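Local coordinates for putative succinylglutamate desuccinylase / aspartoacylase (Shewanella amazonensis, PDB 3FMC), which probably acts as a zinc-dependent hydrolase of the succinylglutamate desuccinylase/aspartoacylase family, perhaps acting on ester bonds, at residues 54-59 with 69-74; 58-63 with 260-265; 165-170 with 268-273. All blocks are in the same frame, centred on the assembly; numbering follows the deposited sequence.

Interaction 1: 54-59 with 69-74; sequences YQLMKL and ISLVPL
Leu-71 reaches from its strand to the helix, and its two methyls meet Leu-56 and Met-57, which is modelled as selenomethionine. CD2 does most of the work. It lies 3.9 Å from Met-57 CG and 4.0 Å from Leu-56 CD2, so it sits between the two neighbouring helix side chains. Leu-71 CD1 also touches Met-57 CG, at 4.0 Å. Leu-71 and Met-57 run past each other in opposite senses, so their touch is alongside rather than end on. Leu-56 is set differently: its CG is anti to the backbone N (chi1 -175°), and from there one methyl, CD2, is held against Leu-71. Met-57 CG lies anti to the carbonyl carbon (chi1 -69°), and this methylene, rather than the selenium, comes closest to Leu-71.

Around this trio the cluster continues. Ile-38 of the adjoining strand touches both Leu-56 and Leu-71, while Tyr-25 and Phe-27 of strand 19-27 pack on Met-57. Tyr-326 of the second subunit also packs against Met-57, so the helix is held between its own sheet and a neighbouring chain. Strand 36-40, helix 48-60 and strand 69-72 form a beta-alpha-beta unit, with its two strands paired in parallel. No hydrogen bond crosses between 54-59 and 69-74. The helix is seated on the strand here by apolar fit and burial, not by directional bonds.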
ATOM      1  N   TYR C  54       0.663  28.440   9.550  1.00 13.59           N
ATOM      2  CA  TYR C  54      -0.240  29.437   9.000  1.00 13.36           C
ATOM      3  C   TYR C  54      -0.621  30.471  10.090  1.00 16.98           C
ATOM      4  O   TYR C  54      -0.476  31.671   9.908  1.00 13.78           O
ATOM      5  CB  TYR C  54      -1.497  28.750   8.484  1.00 13.62           C
ATOM      6  CG  TYR C  54      -2.574  29.713   8.053  1.00 13.78           C
ATOM      7  CD1 TYR C  54      -2.462  30.408   6.840  1.00 16.94           C
ATOM      8  CD2 TYR C  54      -3.693  29.941   8.846  1.00 22.19           C
ATOM      9  CE1 TYR C  54      -3.413  31.294   6.446  1.00 18.78           C
ATOM     10  CE2 TYR C  54      -4.651  30.833   8.450  1.00 22.67           C
ATOM     11  CZ  TYR C  54      -4.504  31.515   7.251  1.00 22.29           C
ATOM     12  OH  TYR C  54      -5.477  32.379   6.837  1.00 26.70           O
ATOM     13  N   GLN C  55      -1.154  29.987  11.200  1.00 14.07           N
ATOM     14  CA  GLN C  55      -1.599  30.883  12.268  1.00 15.37           C
ATOM     15  C   GLN C  55      -0.437  31.679  12.838  1.00 14.59           C
ATOM     16  O   GLN C  55      -0.613  32.868  13.146  1.00 16.45           O
ATOM     17  CB  GLN C  55      -2.318  30.126  13.379  1.00 17.45           C
ATOM     18  CG  GLN C  55      -3.642  29.451  12.976  1.00 15.98           C
ATOM     19  CD  GLN C  55      -4.763  30.405  12.759  1.00 14.33           C
ATOM     20  OE1 GLN C  55      -4.539  31.529  12.363  1.00 17.50           O
ATOM     21  NE2 GLN C  55      -5.970  29.949  12.937  1.00 16.37           N
ATOM     22  N   LEU C  56       0.730  31.065  12.973  1.00 13.77           N
ATOM     23  CA  LEU C  56       1.893  31.743  13.517  1.00 16.34           C
ATOM     24  C   LEU C  56       2.287  32.886  12.583  1.00 16.68           C
ATOM     25  O   LEU C  56       2.560  34.016  13.023  1.00 17.87           O
ATOM     26  CB  LEU C  56       3.055  30.774  13.744  1.00 16.85           C
ATOM     27  CG  LEU C  56       4.325  31.313  14.425  1.00 17.56           C
ATOM     28  CD1 LEU C  56       3.984  31.914  15.843  1.00 19.50           C
ATOM     29  CD2 LEU C  56       5.386  30.199  14.510  1.00 17.04           C
HETATM   30  N   MSE C  57       2.326  32.617  11.279  1.00 15.96           N
HETATM   31  CA  MSE C  57       2.679  33.676  10.355  1.00 15.36           C
HETATM   32  C   MSE C  57       1.660  34.828  10.395  1.00 15.67           C
HETATM   33  O   MSE C  57       2.051  36.001  10.323  1.00 18.12           O
HETATM   34  CB  MSE C  57       2.846  33.124   8.939  1.00 17.45           C
HETATM   35  CG  MSE C  57       4.052  32.256   8.847  1.00 12.03           C
HETATM   36 SE   MSE C  57       4.482  31.670   7.008  0.75 16.89          SE
HETATM   37  CE  MSE C  57       2.854  30.911   6.455  1.00 19.60           C
ATOM     38  N   LYS C  58       0.382  34.518  10.495  1.00 17.22           N
ATOM     39  CA  LYS C  58      -0.653  35.560  10.574  1.00 18.23           C
ATOM     40  C   LYS C  58      -0.443  36.449  11.809  1.00 21.24           C
ATOM     41  O   LYS C  58      -0.634  37.681  11.744  1.00 18.97           O
ATOM     42  CB  LYS C  58      -2.056  34.967  10.652  1.00 20.34           C
ATOM     43  CG  LYS C  58      -2.482  34.154   9.464  1.00 23.00           C
ATOM     44  CD  LYS C  58      -2.462  34.888   8.171  1.00 29.13           C
ATOM     45  CE  LYS C  58      -3.654  35.712   7.903  1.00 38.68           C
ATOM     46  NZ  LYS C  58      -3.552  36.098   6.442  1.00 41.65           N
ATOM     47  N   LEU C  59      -0.082  35.814  12.927  1.00 20.12           N
ATOM     48  CA  LEU C  59       0.212  36.551  14.181  1.00 20.62           C
ATOM     49  C   LEU C  59       1.499  37.366  14.079  1.00 21.16           C
ATOM     50  O   LEU C  59       1.544  38.523  14.488  1.00 20.65           O
ATOM     51  CB  LEU C  59       0.320  35.568  15.352  1.00 19.45           C
ATOM     52  CG  LEU C  59      -0.975  34.994  15.892  1.00 23.76           C
ATOM     53  CD1 LEU C  59      -0.728  33.823  16.826  1.00 19.43           C
ATOM     54  CD2 LEU C  59      -1.764  36.075  16.556  1.00 31.06           C
ATOM     55  N   ILE C  69      13.083  34.658  11.471  1.00 17.69           N
ATOM     56  CA  ILE C  69      12.264  33.432  11.600  1.00 18.18           C
ATOM     57  C   ILE C  69      12.021  32.874  10.190  1.00 18.96           C
ATOM     58  O   ILE C  69      11.535  33.608   9.340  1.00 15.78           O
ATOM     59  CB  ILE C  69      10.900  33.682  12.250  1.00 17.12           C
ATOM     60  CG1 ILE C  69      11.041  34.310  13.647  1.00 19.39           C
ATOM     61  CG2 ILE C  69      10.075  32.329  12.325  1.00 17.63           C
ATOM     62  CD1 ILE C  69       9.691  34.655  14.333  1.00 21.94           C
ATOM     63  N   SER C  70      12.408  31.613   9.957  1.00 17.87           N
ATOM     64  CA  SER C  70      12.169  30.890   8.675  1.00 16.84           C
ATOM     65  C   SER C  70      11.196  29.770   8.944  1.00 14.11           C
ATOM     66  O   SER C  70      11.333  29.081   9.951  1.00 14.47           O
ATOM     67  CB  SER C  70      13.438  30.320   8.117  1.00 22.04           C
ATOM     68  OG  SER C  70      14.242  31.388   7.661  1.00 25.45           O
ATOM     69  N   LEU C  71      10.182  29.632   8.099  1.00 15.10           N
ATOM     70  CA  LEU C  71       9.159  28.613   8.303  1.00 12.87           C
ATOM     71  C   LEU C  71       8.999  27.798   7.025  1.00 14.69           C
ATOM     72  O   LEU C  71       8.910  28.343   5.916  1.00 14.25           O
ATOM     73  CB  LEU C  71       7.810  29.186   8.761  1.00 13.90           C
ATOM     74  CG  LEU C  71       7.845  30.240   9.898  1.00 15.17           C
ATOM     75  CD1 LEU C  71       8.008  31.726   9.314  1.00 18.55           C
ATOM     76  CD2 LEU C  71       6.617  30.059  10.752  1.00 12.84           C
ATOM     77  N   VAL C  72       8.963  26.484   7.230  1.00 14.06           N
ATOM     78  CA  VAL C  72       8.907  25.499   6.139  1.00 14.80           C
ATOM     79  C   VAL C  72       7.707  24.554   6.346  1.00 12.64           C
ATOM     80  O   VAL C  72       7.845  23.495   6.933  1.00 13.10           O
ATOM     81  CB  VAL C  72      10.242  24.717   6.000  1.00 14.47           C
ATOM     82  CG1 VAL C  72      10.240  23.790   4.718  1.00 14.28           C
ATOM     83  CG2 VAL C  72      11.461  25.662   5.955  1.00 13.83           C
ATOM     84  N   PRO C  73       6.524  24.973   5.901  1.00 14.45           N
ATOM     85  CA  PRO C  73       5.348  24.092   5.924  1.00 13.18           C
ATOM     86  C   PRO C  73       5.523  23.111   4.743  1.00 13.13           C
ATOM     87  O   PRO C  73       6.383  23.318   3.867  1.00 13.57           O
ATOM     88  CB  PRO C  73       4.181  25.035   5.671  1.00 11.03           C
ATOM     89  CG  PRO C  73       4.802  26.131   4.809  1.00 12.96           C
ATOM     90  CD  PRO C  73       6.229  26.289   5.289  1.00 15.25           C
ATOM     91  N   LEU C  74       4.751  22.033   4.736  1.00 10.50           N
ATOM     92  CA  LEU C  74       4.750  21.113   3.604  1.00 11.22           C
ATOM     93  C   LEU C  74       6.146  20.633   3.288  1.00 12.53           C
ATOM     94  O   LEU C  74       6.582  20.584   2.116  1.00 13.74           O
ATOM     95  CB  LEU C  74       4.071  21.800   2.394  1.00 10.47           C
ATOM     96  CG  LEU C  74       2.656  22.342   2.575  1.00 12.02           C
ATOM     97  CD1 LEU C  74       2.257  23.331   1.474  1.00 14.53           C
ATOM     98  CD2 LEU C  74       1.589  21.232   2.757  1.00 10.59           C
TER

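Interaction 2: 58-63 with 260-265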
ATOM      1  N   LYS C  58       0.382  34.518  10.495  1.00 17.22           N
ATOM      2  CA  LYS C  58      -0.653  35.560  10.574  1.00 18.23           C
ATOM      3  C   LYS C  58      -0.443  36.449  11.809  1.00 21.24           C
ATOM      4  O   LYS C  58      -0.634  37.681  11.744  1.00 18.97           O
ATOM      5  CB  LYS C  58      -2.056  34.967  10.652  1.00 20.34           C
ATOM      6  CG  LYS C  58      -2.482  34.154   9.464  1.00 23.00           C
ATOM      7  CD  LYS C  58      -2.462  34.888   8.171  1.00 29.13           C
ATOM      8  CE  LYS C  58      -3.654  35.712   7.903  1.00 38.68           C
ATOM      9  NZ  LYS C  58      -3.552  36.098   6.442  1.00 41.65           N
ATOM     10  N   LEU C  59      -0.082  35.814  12.927  1.00 20.12           N
ATOM     11  CA  LEU C  59       0.212  36.551  14.181  1.00 20.62           C
ATOM     12  C   LEU C  59       1.499  37.366  14.079  1.00 21.16           C
ATOM     13  O   LEU C  59       1.544  38.523  14.488  1.00 20.65           O
ATOM     14  CB  LEU C  59       0.320  35.568  15.352  1.00 19.45           C
ATOM     15  CG  LEU C  59      -0.975  34.994  15.892  1.00 23.76           C
ATOM     16  CD1 LEU C  59      -0.728  33.823  16.826  1.00 19.43           C
ATOM     17  CD2 LEU C  59      -1.764  36.075  16.556  1.00 31.06           C
ATOM     18  N   LEU C  60       2.545  36.761  13.516  1.00 19.07           N
ATOM     19  CA  LEU C  60       3.855  37.380  13.407  1.00 19.44           C
ATOM     20  C   LEU C  60       3.807  38.658  12.603  1.00 24.87           C
ATOM     21  O   LEU C  60       4.605  39.561  12.830  1.00 23.82           O
ATOM     22  CB  LEU C  60       4.883  36.450  12.831  1.00 18.87           C
ATOM     23  CG  LEU C  60       5.439  35.432  13.825  1.00 16.45           C
ATOM     24  CD1 LEU C  60       6.234  34.382  13.007  1.00 15.54           C
ATOM     25  CD2 LEU C  60       6.297  36.083  14.929  1.00 19.57           C
ATOM     26  N   GLU C  61       2.873  38.740  11.676  1.00 25.43           N
ATOM     27  CA  GLU C  61       2.750  39.949  10.884  1.00 30.49           C
ATOM     28  C   GLU C  61       2.525  41.192  11.732  1.00 28.39           C
ATOM     29  O   GLU C  61       2.842  42.276  11.265  1.00 28.37           O
ATOM     30  CB  GLU C  61       1.673  39.779   9.816  1.00 30.47           C
ATOM     31  CG  GLU C  61       2.216  38.885   8.711  1.00 40.32           C
ATOM     32  CD  GLU C  61       1.166  38.405   7.770  1.00 47.14           C
ATOM     33  OE1 GLU C  61      -0.019  38.838   7.896  1.00 46.59           O
ATOM     34  OE2 GLU C  61       1.548  37.587   6.910  1.00 46.34           O
ATOM     35  N   HIS C  62       2.057  41.016  12.972  1.00 29.53           N
ATOM     36  CA  HIS C  62       1.760  42.094  13.925  1.00 30.90           C
ATOM     37  C   HIS C  62       2.711  42.238  15.121  1.00 29.55           C
ATOM     38  O   HIS C  62       2.391  42.940  16.090  1.00 31.37           O
ATOM     39  CB  HIS C  62       0.375  41.874  14.519  1.00 32.68           C
ATOM     40  CG  HIS C  62      -0.668  41.597  13.496  1.00 45.11           C
ATOM     41  ND1 HIS C  62      -0.908  42.448  12.438  1.00 58.53           N
ATOM     42  CD2 HIS C  62      -1.532  40.566  13.359  1.00 53.11           C
ATOM     43  CE1 HIS C  62      -1.870  41.946  11.686  1.00 58.59           C
ATOM     44  NE2 HIS C  62      -2.270  40.808  12.226  1.00 59.26           N
ATOM     45  N   TYR C  63       3.827  41.522  15.107  1.00 26.54           N
ATOM     46  CA  TYR C  63       4.815  41.624  16.167  1.00 24.18           C
ATOM     47  C   TYR C  63       6.060  42.257  15.598  1.00 23.86           C
ATOM     48  O   TYR C  63       6.219  42.373  14.384  1.00 23.78           O
ATOM     49  CB  TYR C  63       5.146  40.263  16.764  1.00 24.75           C
ATOM     50  CG  TYR C  63       4.078  39.758  17.693  1.00 19.96           C
ATOM     51  CD1 TYR C  63       4.137  40.016  19.035  1.00 29.16           C
ATOM     52  CD2 TYR C  63       2.990  39.051  17.218  1.00 23.21           C
ATOM     53  CE1 TYR C  63       3.158  39.569  19.902  1.00 25.15           C
ATOM     54  CE2 TYR C  63       2.017  38.601  18.059  1.00 27.17           C
ATOM     55  CZ  TYR C  63       2.106  38.863  19.415  1.00 31.69           C
ATOM     56  OH  TYR C  63       1.134  38.402  20.277  1.00 28.20           O
ATOM     57  N   GLY C 260       1.299  29.660  22.054  1.00 14.54           N
ATOM     58  CA  GLY C 260       2.345  29.103  22.907  1.00 15.42           C
ATOM     59  C   GLY C 260       3.738  29.301  22.345  1.00 15.85           C
ATOM     60  O   GLY C 260       4.659  29.640  23.054  1.00 17.59           O
ATOM     61  N   ILE C 261       3.906  29.041  21.049  1.00 17.27           N
ATOM     62  CA  ILE C 261       5.182  29.262  20.380  1.00 14.51           C
ATOM     63  C   ILE C 261       5.578  30.730  20.566  1.00 15.33           C
ATOM     64  O   ILE C 261       6.720  31.024  20.891  1.00 15.04           O
ATOM     65  CB  ILE C 261       5.092  28.909  18.894  1.00 18.32           C
ATOM     66  CG1 ILE C 261       4.895  27.382  18.739  1.00 17.46           C
ATOM     67  CG2 ILE C 261       6.358  29.376  18.149  1.00 17.49           C
ATOM     68  CD1 ILE C 261       4.658  26.881  17.318  1.00 16.20           C
ATOM     69  N   LEU C 262       4.639  31.635  20.389  1.00 16.69           N
ATOM     70  CA  LEU C 262       4.947  33.075  20.604  1.00 16.87           C
ATOM     71  C   LEU C 262       5.466  33.355  22.006  1.00 16.00           C
ATOM     72  O   LEU C 262       6.377  34.183  22.167  1.00 18.07           O
ATOM     73  CB  LEU C 262       3.749  33.951  20.292  1.00 16.80           C
ATOM     74  CG  LEU C 262       3.357  34.295  18.862  1.00 28.55           C
ATOM     75  CD1 LEU C 262       2.013  35.071  18.936  1.00 24.12           C
ATOM     76  CD2 LEU C 262       4.445  35.117  18.209  1.00 26.00           C
ATOM     77  N   ALA C 263       4.886  32.722  23.028  1.00 16.10           N
ATOM     78  CA  ALA C 263       5.406  32.903  24.409  1.00 15.70           C
ATOM     79  C   ALA C 263       6.902  32.509  24.489  1.00 16.45           C
ATOM     80  O   ALA C 263       7.707  33.179  25.146  1.00 18.08           O
ATOM     81  CB  ALA C 263       4.570  32.112  25.427  1.00 16.30           C
ATOM     82  N   TYR C 264       7.301  31.390  23.839  1.00 16.32           N
ATOM     83  CA  TYR C 264       8.678  30.973  23.817  1.00 15.64           C
ATOM     84  C   TYR C 264       9.534  32.003  23.084  1.00 13.52           C
ATOM     85  O   TYR C 264      10.605  32.351  23.530  1.00 15.36           O
ATOM     86  CB  TYR C 264       8.852  29.572  23.175  1.00 15.37           C
ATOM     87  CG  TYR C 264      10.266  29.080  23.227  1.00 15.84           C
ATOM     88  CD1 TYR C 264      10.841  28.685  24.416  1.00 14.27           C
ATOM     89  CD2 TYR C 264      11.046  28.992  22.068  1.00 18.49           C
ATOM     90  CE1 TYR C 264      12.134  28.266  24.485  1.00 16.78           C
ATOM     91  CE2 TYR C 264      12.353  28.556  22.133  1.00 16.07           C
ATOM     92  CZ  TYR C 264      12.892  28.170  23.335  1.00 14.48           C
ATOM     93  OH  TYR C 264      14.201  27.724  23.438  1.00 17.69           O
ATOM     94  N   LEU C 265       9.034  32.481  21.953  1.00 15.42           N
ATOM     95  CA  LEU C 265       9.771  33.480  21.152  1.00 15.45           C
ATOM     96  C   LEU C 265       9.965  34.796  21.946  1.00 17.42           C
ATOM     97  O   LEU C 265      11.024  35.402  21.867  1.00 17.54           O
ATOM     98  CB  LEU C 265       9.023  33.715  19.841  1.00 16.59           C
ATOM     99  CG  LEU C 265       8.909  32.512  18.888  1.00 16.90           C
ATOM    100  CD1 LEU C 265       8.312  32.921  17.540  1.00 20.56           C
ATOM    101  CD2 LEU C 265      10.245  31.829  18.744  1.00 17.11           C
TER
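Leu-262 and Tyr-63 both carry CG anti to the carbonyl carbon (chi1 -78° and -76°), and from these positions the two side chains come at each other from opposite directions. Leu-262 CD1 then reaches the ring of Tyr-63, 3.6 Å from CE2 and 3.7 Å from OH. The other methyl, CD2, stands over one face of the same ring, 4.2 Å above its plane and displaced toward the rim. The ring is thus met by both branches of one leucine.

The same two methyls also meet leucines of helix 48-60. CD1 of Leu-262 touches CD1 of Leu-59 at 3.7 Å, where the side chains cross at a slant. CD2 of Leu-262 meets CD2 of Leu-60 at 3.9 Å, with the two leucines passing in opposite senses. Leu-262 therefore wedges among three side chains.

Helices 48-60 and 251-267 pack against each other here on one face of the central sheet of the alpha/beta catalytic domain. Tyr-63 belongs to the chain just past the first helix. A type I turn from Leu-60 to Tyr-63 brings it back toward Leu-262, and the turn is closed by Tyr-63 N to Leu-60 O, 3.1 Å. Further out, Ile-271 and Val-275 touch the tyrosine side chain. On the strand side, Leu-60 and Leu-265 both touch Ile-69 of strand 69-72.

Interaction 3: 165-170 with 268-273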
ATOM      1  N   ALA C 165      20.163  28.161  12.188  1.00 17.04           N
ATOM      2  CA  ALA C 165      19.382  28.836  13.240  1.00 17.66           C
ATOM      3  C   ALA C 165      19.879  28.551  14.684  1.00 18.12           C
ATOM      4  O   ALA C 165      20.568  27.561  14.954  1.00 17.24           O
ATOM      5  CB  ALA C 165      17.895  28.413  13.115  1.00 15.95           C
ATOM      6  N   ASP C 166      19.475  29.426  15.607  1.00 14.29           N
ATOM      7  CA  ASP C 166      19.738  29.266  17.028  1.00 16.40           C
ATOM      8  C   ASP C 166      18.676  28.401  17.681  1.00 14.91           C
ATOM      9  O   ASP C 166      18.946  27.766  18.681  1.00 15.60           O
ATOM     10  CB  ASP C 166      19.752  30.619  17.730  1.00 15.81           C
ATOM     11  CG  ASP C 166      20.810  31.557  17.150  1.00 18.22           C
ATOM     12  OD1 ASP C 166      21.933  31.086  16.866  1.00 17.95           O
ATOM     13  OD2 ASP C 166      20.466  32.737  16.907  1.00 16.87           O
ATOM     14  N   ILE C 167      17.462  28.446  17.138  1.00 14.35           N
ATOM     15  CA  ILE C 167      16.301  27.712  17.654  1.00 16.63           C
ATOM     16  C   ILE C 167      15.646  26.944  16.512  1.00 16.04           C
ATOM     17  O   ILE C 167      15.352  27.519  15.461  1.00 13.66           O
ATOM     18  CB  ILE C 167      15.270  28.689  18.259  1.00 16.73           C
ATOM     19  CG1 ILE C 167      15.919  29.503  19.400  1.00 13.96           C
ATOM     20  CG2 ILE C 167      13.999  27.947  18.754  1.00 13.65           C
ATOM     21  CD1 ILE C 167      15.086  30.715  19.788  1.00 15.49           C
ATOM     22  N   VAL C 168      15.407  25.660  16.748  1.00 16.38           N
ATOM     23  CA  VAL C 168      14.775  24.779  15.772  1.00 15.37           C
ATOM     24  C   VAL C 168      13.519  24.188  16.374  1.00 12.21           C
ATOM     25  O   VAL C 168      13.593  23.583  17.451  1.00 15.47           O
ATOM     26  CB  VAL C 168      15.734  23.644  15.356  1.00 17.65           C
ATOM     27  CG1 VAL C 168      15.028  22.605  14.507  1.00 15.88           C
ATOM     28  CG2 VAL C 168      16.999  24.237  14.630  1.00 14.97           C
ATOM     29  N   LEU C 169      12.393  24.392  15.711  1.00 12.47           N
ATOM     30  CA  LEU C 169      11.109  23.824  16.155  1.00 11.70           C
ATOM     31  C   LEU C 169      10.563  22.914  15.048  1.00 13.48           C
ATOM     32  O   LEU C 169      10.263  23.377  13.958  1.00 13.28           O
ATOM     33  CB  LEU C 169      10.073  24.914  16.472  1.00 16.44           C
ATOM     34  CG  LEU C 169      10.478  26.009  17.457  1.00 15.79           C
ATOM     35  CD1 LEU C 169       9.306  27.037  17.567  1.00 15.13           C
ATOM     36  CD2 LEU C 169      10.906  25.402  18.779  1.00 15.02           C
ATOM     37  N   ASP C 170      10.459  21.626  15.343  1.00 12.33           N
ATOM     38  CA  ASP C 170       9.960  20.605  14.374  1.00 11.56           C
ATOM     39  C   ASP C 170       8.527  20.288  14.790  1.00 10.90           C
ATOM     40  O   ASP C 170       8.288  19.789  15.878  1.00 13.26           O
ATOM     41  CB  ASP C 170      10.865  19.373  14.420  1.00 14.17           C
ATOM     42  CG  ASP C 170      10.677  18.435  13.207  1.00 14.82           C
ATOM     43  OD1 ASP C 170       9.943  18.812  12.279  1.00 12.86           O
ATOM     44  OD2 ASP C 170      11.257  17.314  13.217  1.00 17.97           O
ATOM     45  N   ARG C 268      12.691  34.149  24.510  1.00 17.20           N
ATOM     46  CA  ARG C 268      14.022  34.133  23.913  1.00 16.35           C
ATOM     47  C   ARG C 268      14.430  35.425  23.216  1.00 14.14           C
ATOM     48  O   ARG C 268      15.522  35.516  22.673  1.00 15.52           O
ATOM     49  CB  ARG C 268      14.117  32.976  22.911  1.00 14.76           C
ATOM     50  CG  ARG C 268      13.923  31.577  23.534  1.00 13.40           C
ATOM     51  CD  ARG C 268      15.007  31.280  24.499  1.00 16.84           C
ATOM     52  NE  ARG C 268      16.314  31.555  23.914  1.00 17.11           N
ATOM     53  CZ  ARG C 268      17.011  30.677  23.198  1.00 24.23           C
ATOM     54  NH1 ARG C 268      16.555  29.448  22.994  1.00 21.41           N
ATOM     55  NH2 ARG C 268      18.186  31.018  22.724  1.00 23.14           N
ATOM     56  N   GLY C 269      13.569  36.419  23.244  1.00 15.94           N
ATOM     57  CA  GLY C 269      13.875  37.707  22.647  1.00 17.69           C
ATOM     58  C   GLY C 269      13.908  37.752  21.154  1.00 18.91           C
ATOM     59  O   GLY C 269      14.592  38.601  20.572  1.00 18.11           O
ATOM     60  N   VAL C 270      13.140  36.859  20.533  1.00 18.61           N
ATOM     61  CA  VAL C 270      13.000  36.811  19.078  1.00 16.32           C
ATOM     62  C   VAL C 270      12.017  37.878  18.643  1.00 14.19           C
ATOM     63  O   VAL C 270      12.191  38.458  17.584  1.00 15.96           O
ATOM     64  CB  VAL C 270      12.508  35.408  18.622  1.00 14.51           C
ATOM     65  CG1 VAL C 270      12.133  35.454  17.090  1.00 18.03           C
ATOM     66  CG2 VAL C 270      13.562  34.349  18.960  1.00 16.27           C
ATOM     67  N   ILE C 271      10.993  38.132  19.462  1.00 15.56           N
ATOM     68  CA  ILE C 271      10.024  39.186  19.264  1.00 16.90           C
ATOM     69  C   ILE C 271      10.193  40.187  20.460  1.00 19.26           C
ATOM     70  O   ILE C 271      10.610  39.781  21.540  1.00 17.97           O
ATOM     71  CB  ILE C 271       8.567  38.660  19.109  1.00 19.94           C
ATOM     72  CG1 ILE C 271       8.096  37.909  20.349  1.00 20.57           C
ATOM     73  CG2 ILE C 271       8.489  37.747  17.878  1.00 16.95           C
ATOM     74  CD1 ILE C 271       6.620  37.408  20.302  1.00 18.55           C
ATOM     75  N   ALA C 272       9.933  41.469  20.220  1.00 18.53           N
ATOM     76  CA  ALA C 272      10.095  42.530  21.257  1.00 18.16           C
ATOM     77  C   ALA C 272       9.003  42.479  22.309  1.00 15.57           C
ATOM     78  O   ALA C 272       9.247  42.715  23.509  1.00 19.32           O
ATOM     79  CB  ALA C 272      10.106  43.917  20.581  1.00 17.34           C
ATOM     80  N   GLU C 273       7.810  42.113  21.883  1.00 17.68           N
ATOM     81  CA  GLU C 273       6.654  42.102  22.744  1.00 19.56           C
ATOM     82  C   GLU C 273       6.697  41.081  23.867  1.00 20.81           C
ATOM     83  O   GLU C 273       7.321  40.034  23.738  1.00 18.68           O
ATOM     84  CB  GLU C 273       5.380  41.834  21.935  1.00 20.14           C
ATOM     85  CG  GLU C 273       4.920  42.952  21.046  1.00 24.95           C
ATOM     86  CD  GLU C 273       5.645  43.075  19.723  1.00 22.54           C
ATOM     87  OE1 GLU C 273       6.605  42.320  19.403  1.00 20.87           O
ATOM     88  OE2 GLU C 273       5.217  43.973  18.982  1.00 24.30           O
TER
HETATM   89  O   HOH W   1      19.512  29.010  21.135  1.00 20.54           O
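NH1 of Arg-268 is held by a hydrogen bond to the hydroxyl of Tyr-264, with a weak one to Ser-237 OG and a long, weak ion pair to Glu-187. The same nitrogen lies against Ile-167 across the contact, 3.7 Å from CG1. NH2 is used differently. It donates to a water at 2.9 Å, which sits in the guanidinium plane at its edge. That water in turn donates to the backbone O of Asp-166 at 2.8 Å, so the arginine reaches the residue just before the strand through one water. The carboxylate of Asp-166 plays no part in this: its OD2 is 6.5 Å from Arg-268 NH2 and bonds to the backbone N of Ser-35.

Ile-167 supplies the apolar side. Its CD1 stands 3.7 Å above one guanidinium face, displaced toward the rim. The arginine chain bends at chi2 (-64°) and chi3 (-49°), which folds it round this methyl, and CB and CG of Arg-268 touch it too. From the loop beyond Gly-269, Val-270 CG2 meets Ile-167 CD1 at 4.0 Å. A leucine in place of Arg-268 has no N-H to offer, and would probably leave the Tyr-264 hydroxyl without this partner and the water bound to Asp-166 O without its link to the loop.

Gly-269, with positive phi (71°), leaves the helical path just after helix 251-267. Two backbone bonds lead back into the last helical turn. This is a Schellman motif, which ends the helix; Arg-268 before the glycine and Val-270 after it both point toward the beginning of strand 167-174, a central parallel strand of the alpha/beta catalytic domain.

In the fold
Interactions 1 and 2 start from the same helix, 48-60, and share Lys-58 and Leu-59; their centres are 10 Å apart. Interaction 2 takes that helix to helix 251-267, and interaction 3 continues from the end of the latter to strand 167-174, again 10 Å on. Interactions 1 and 3 are 13 Å apart and reach the same sheet. Along the chain, interaction 1 closes before interaction 3 opens, while the segments of interactions 2 and 3 alternate. Ile-69 of interaction 1 touches both others. Together they tie helices 48-60 and 251-267, and the loop after the second, to neighbouring strands. Strand 167-174 carries His-172, which with His-43 and Glu-46 faces a vacant point, perhaps the family's zinc site.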